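Local structure of mRNA interferase toxin YafQ (Escherichia coli, 4MMG) at residues Leu38-Thr43 against Leu82-Thr87. The protein cleaves ribosome-bound mRNA at lysine codons as the toxin of a type II toxin-antitoxin pair, blocking translation elongation and bringing bacterial growth to a halt. The protein carries 1 engineered substitution. Sequence-based numbering, arbitrary orientation.
With SO4 (sulfate ion), chain E.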
ATOM      1  N   LEU A  38       6.124  -5.446  -6.712  1.00  9.53           N
ATOM      2  CA  LEU A  38       6.970  -6.226  -5.807  1.00 10.71           C
ATOM      3  C   LEU A  38       6.124  -7.070  -4.860  1.00  9.10           C
ATOM      4  O   LEU A  38       6.396  -8.250  -4.651  1.00  9.56           O
ATOM      5  CB  LEU A  38       7.894  -5.303  -5.010  1.00  9.70           C
ATOM      6  CG  LEU A  38       8.966  -4.557  -5.813  1.00  9.85           C
ATOM      7  CD1 LEU A  38       9.751  -3.634  -4.885  1.00 11.37           C
ATOM      8  CD2 LEU A  38       9.911  -5.520  -6.538  1.00 10.35           C
ATOM      9  N   LEU A  39       5.068  -6.471  -4.317  1.00  8.46           N
ATOM     10  CA  LEU A  39       4.163  -7.190  -3.429  1.00  8.80           C
ATOM     11  C   LEU A  39       3.412  -8.311  -4.159  1.00 10.02           C
ATOM     12  O   LEU A  39       3.354  -9.442  -3.678  1.00 10.46           O
ATOM     13  CB  LEU A  39       3.183  -6.220  -2.765  1.00  8.17           C
ATOM     14  CG  LEU A  39       3.851  -5.339  -1.712  1.00  7.46           C
ATOM     15  CD1 LEU A  39       3.061  -4.066  -1.495  1.00  9.72           C
ATOM     16  CD2 LEU A  39       3.974  -6.110  -0.407  1.00  9.46           C
ATOM     17  N   ILE A  40       2.853  -7.988  -5.323  1.00  9.44           N
ATOM     18  CA  ILE A  40       2.103  -8.968  -6.110  1.00 10.41           C
ATOM     19  C   ILE A  40       2.985 -10.159  -6.480  1.00 11.22           C
ATOM     20  O   ILE A  40       2.540 -11.308  -6.410  1.00 11.04           O
ATOM     21  CB  ILE A  40       1.527  -8.312  -7.374  1.00  9.63           C
ATOM     22  CG1 ILE A  40       0.342  -7.420  -6.998  1.00 10.89           C
ATOM     23  CG2 ILE A  40       1.108  -9.363  -8.410  1.00 12.62           C
ATOM     24  CD1 ILE A  40      -0.060  -6.443  -8.089  1.00 13.88           C
ATOM     25  N   ASN A  41       4.240  -9.886  -6.837  1.00  9.88           N
ATOM     26  CA  ASN A  41       5.172 -10.937  -7.249  1.00  9.84           C
ATOM     27  C   ASN A  41       5.843 -11.671  -6.089  1.00 12.79           C
ATOM     28  O   ASN A  41       6.653 -12.583  -6.315  1.00 13.24           O
ATOM     29  CB  ASN A  41       6.243 -10.355  -8.172  1.00 11.27           C
ATOM     30  CG  ASN A  41       5.701  -9.982  -9.532  1.00 13.36           C
ATOM     31  OD1 ASN A  41       4.562 -10.304  -9.868  1.00 16.91           O
ATOM     32  ND2 ASN A  41       6.520  -9.309 -10.331  1.00 14.95           N
ATOM     33  N   ASN A  42       5.522 -11.273  -4.854  1.00 10.76           N
ATOM     34  CA  ASN A  42       6.149 -11.861  -3.664  1.00 12.29           C
ATOM     35  C   ASN A  42       7.667 -11.682  -3.665  1.00 11.99           C
ATOM     36  O   ASN A  42       8.418 -12.551  -3.198  1.00 12.98           O
ATOM     37  CB  ASN A  42       5.778 -13.347  -3.518  1.00 12.41           C
ATOM     38  CG  ASN A  42       6.033 -13.876  -2.122  1.00 14.57           C
ATOM     39  OD1 ASN A  42       5.801 -13.186  -1.132  1.00 16.62           O
ATOM     40  ND2 ASN A  42       6.515 -15.115  -2.038  1.00 19.83           N
ATOM     41  N   THR A  43       8.116 -10.547  -4.198  1.00 11.48           N
ATOM     42  CA  THR A  43       9.536 -10.198  -4.202  1.00 10.32           C
ATOM     43  C   THR A  43       9.846  -9.513  -2.870  1.00 10.00           C
ATOM     44  O   THR A  43      10.100  -8.303  -2.806  1.00 11.19           O
ATOM     45  CB  THR A  43       9.870  -9.308  -5.404  1.00 10.65           C
ATOM     46  OG1 THR A  43       9.295  -9.889  -6.583  1.00 13.58           O
ATOM     47  CG2 THR A  43      11.384  -9.204  -5.598  1.00 11.10           C
ATOM     48  N   LEU A  82      -3.184 -10.826  -0.405  1.00 10.38           N
ATOM     49  CA  LEU A  82      -2.542  -9.520  -0.456  1.00 10.81           C
ATOM     50  C   LEU A  82      -3.656  -8.543  -0.763  1.00 11.27           C
ATOM     51  O   LEU A  82      -4.316  -8.663  -1.792  1.00 12.65           O
ATOM     52  CB  LEU A  82      -1.492  -9.473  -1.560  1.00  9.92           C
ATOM     53  CG  LEU A  82      -1.014  -8.089  -2.019  1.00 10.35           C
ATOM     54  CD1 LEU A  82      -0.344  -7.308  -0.891  1.00 12.29           C
ATOM     55  CD2 LEU A  82      -0.061  -8.233  -3.204  1.00 12.00           C
ATOM     56  N   ARG A  83      -3.884  -7.589   0.129  1.00  9.73           N
ATOM     57  CA  ARG A  83      -4.970  -6.634  -0.064  1.00  9.65           C
ATOM     58  C   ARG A  83      -4.449  -5.199  -0.032  1.00 10.50           C
ATOM     59  O   ARG A  83      -3.900  -4.741   0.975  1.00 11.71           O
ATOM     60  CB  ARG A  83      -6.055  -6.828   0.998  1.00 11.32           C
ATOM     61  CG  ARG A  83      -7.201  -5.834   0.919  1.00 12.75           C
ATOM     62  CD  ARG A  83      -8.292  -6.217   1.915  1.00 14.53           C
ATOM     63  NE  ARG A  83      -9.456  -5.345   1.831  1.00 14.35           N
ATOM     64  CZ  ARG A  83     -10.529  -5.597   1.083  1.00 17.06           C
ATOM     65  NH1 ARG A  83     -10.589  -6.703   0.347  1.00 14.53           N
ATOM     66  NH2 ARG A  83     -11.546  -4.742   1.070  1.00 17.10           N
ATOM     67  N   PHE A  84      -4.602  -4.501  -1.151  1.00  8.09           N
ATOM     68  CA  PHE A  84      -4.280  -3.081  -1.211  1.00  8.21           C
ATOM     69  C   PHE A  84      -5.434  -2.294  -0.604  1.00  9.86           C
ATOM     70  O   PHE A  84      -6.557  -2.330  -1.110  1.00  9.72           O
ATOM     71  CB  PHE A  84      -3.996  -2.680  -2.656  1.00  8.29           C
ATOM     72  CG  PHE A  84      -2.792  -3.366  -3.226  1.00  7.86           C
ATOM     73  CD1 PHE A  84      -1.519  -2.979  -2.845  1.00  9.23           C
ATOM     74  CD2 PHE A  84      -2.932  -4.416  -4.115  1.00 10.37           C
ATOM     75  CE1 PHE A  84      -0.401  -3.613  -3.355  1.00 10.72           C
ATOM     76  CE2 PHE A  84      -1.824  -5.063  -4.632  1.00 10.00           C
ATOM     77  CZ  PHE A  84      -0.549  -4.656  -4.253  1.00 10.63           C
ATOM     78  N   GLU A  85      -5.166  -1.590   0.494  1.00  9.79           N
ATOM     79  CA  GLU A  85      -6.235  -1.022   1.314  1.00  9.93           C
ATOM     80  C   GLU A  85      -6.474   0.474   1.135  1.00 10.30           C
ATOM     81  O   GLU A  85      -7.609   0.894   0.898  1.00 10.66           O
ATOM     82  CB  GLU A  85      -5.999  -1.356   2.788  1.00  9.99           C
ATOM     83  CG  GLU A  85      -7.160  -1.016   3.689  1.00 11.98           C
ATOM     84  CD  GLU A  85      -8.386  -1.880   3.437  1.00 12.97           C
ATOM     85  OE1 GLU A  85      -8.266  -2.966   2.832  1.00 12.59           O
ATOM     86  OE2 GLU A  85      -9.494  -1.461   3.859  1.00 17.64           O
ATOM     87  N   ARG A  86      -5.424   1.277   1.290  1.00  9.42           N
ATOM     88  CA  ARG A  86      -5.505   2.720   1.074  1.00  9.29           C
ATOM     89  C   ARG A  86      -4.180   3.241   0.557  1.00  9.24           C
ATOM     90  O   ARG A  86      -3.132   2.621   0.769  1.00  9.40           O
ATOM     91  CB  ARG A  86      -5.844   3.471   2.372  1.00 10.01           C
ATOM     92  CG  ARG A  86      -7.284   3.314   2.843  1.00 11.95           C
ATOM     93  CD  ARG A  86      -7.816   4.599   3.451  1.00 14.84           C
ATOM     94  NE  ARG A  86      -7.890   5.681   2.471  1.00 12.11           N
ATOM     95  CZ  ARG A  86      -8.183   6.943   2.771  1.00 13.05           C
ATOM     96  NH1 ARG A  86      -8.414   7.291   4.029  1.00 16.35           N
ATOM     97  NH2 ARG A  86      -8.219   7.859   1.817  1.00 15.56           N
ATOM     98  N   THR A  87      -4.225   4.382  -0.117  1.00  9.26           N
ATOM     99  CA  THR A  87      -3.003   5.112  -0.429  1.00  9.62           C
ATOM    100  C   THR A  87      -3.256   6.616  -0.404  1.00 10.25           C
ATOM    101  O   THR A  87      -4.332   7.080  -0.787  1.00 12.36           O
ATOM    102  CB  THR A  87      -2.368   4.645  -1.767  1.00 10.50           C
ATOM    103  OG1 THR A  87      -1.062   5.214  -1.896  1.00  9.74           O
ATOM    104  CG2 THR A  87      -3.211   5.061  -2.961  1.00 11.09           C
TER
HETATM  105  S   SO4 E 103     -12.943  -2.599   3.559  1.00 30.95           S
HETATM  106  O1  SO4 E 103     -12.899  -1.497   4.517  1.00 34.36           O
HETATM  107  O2  SO4 E 103     -11.583  -3.054   3.260  1.00 21.71           O
HETATM  108  O3  SO4 E 103     -13.607  -2.136   2.341  1.00 29.79           O
HETATM  109  O4  SO4 E 103     -13.698  -3.708   4.132  1.00 37.28           O
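The Phe84 ring meets Ile40 at its edge: Ile40 CG1 lies near the ring plane, 4.0 Å from CE2, with Ile40 CD1 close to the same ring carbon. One face of the ring is lined by Leu82 CD1, 4.3 Å above the plane and displaced toward the rim, while Leu39 CD1 approaches CE1 obliquely at 4.0 Å. Tyr11 also packs against Phe84, the two ring planes about 25° apart. With CG beside its backbone N (chi1 -64°), Phe84 carries the far end of its ring to the helix. Leu82 reaches the helix backbone itself; its CD2 sits 3.6 Å from Leu39 C and 3.8 Å from Leu39 CB, and also touches Ile40 CG1, the Leu82 and Ile40 side chains crossing at about a right angle. This apolar seam packs the last turn of helix 29-40 onto strand 81-88 of the mixed sheet of this RelE-family toxin, where that strand runs between 8-11, parallel to it, and antiparallel 71-77. Leu39 continues onto Leu73 and Tyr75 of strand 71-77, Ile40 onto Ile9 and Tyr11 of strand 8-11. Just beyond, the helix ends in a Schellman motif: Asn42 has positive phi, Thr43 N bonds to Leu38 O and Asn42 N to Leu39 O. Away from the helix, Arg83 extends its chain so that NE makes a salt bridge to Glu85 OE1 (2.8 Å), on the syn lone pair and 18° out of the guanidinium plane. Arg83 NH2 donates to O2 of a sulfate, probably from the crystallisation liquor, and NH1 pairs with Glu10.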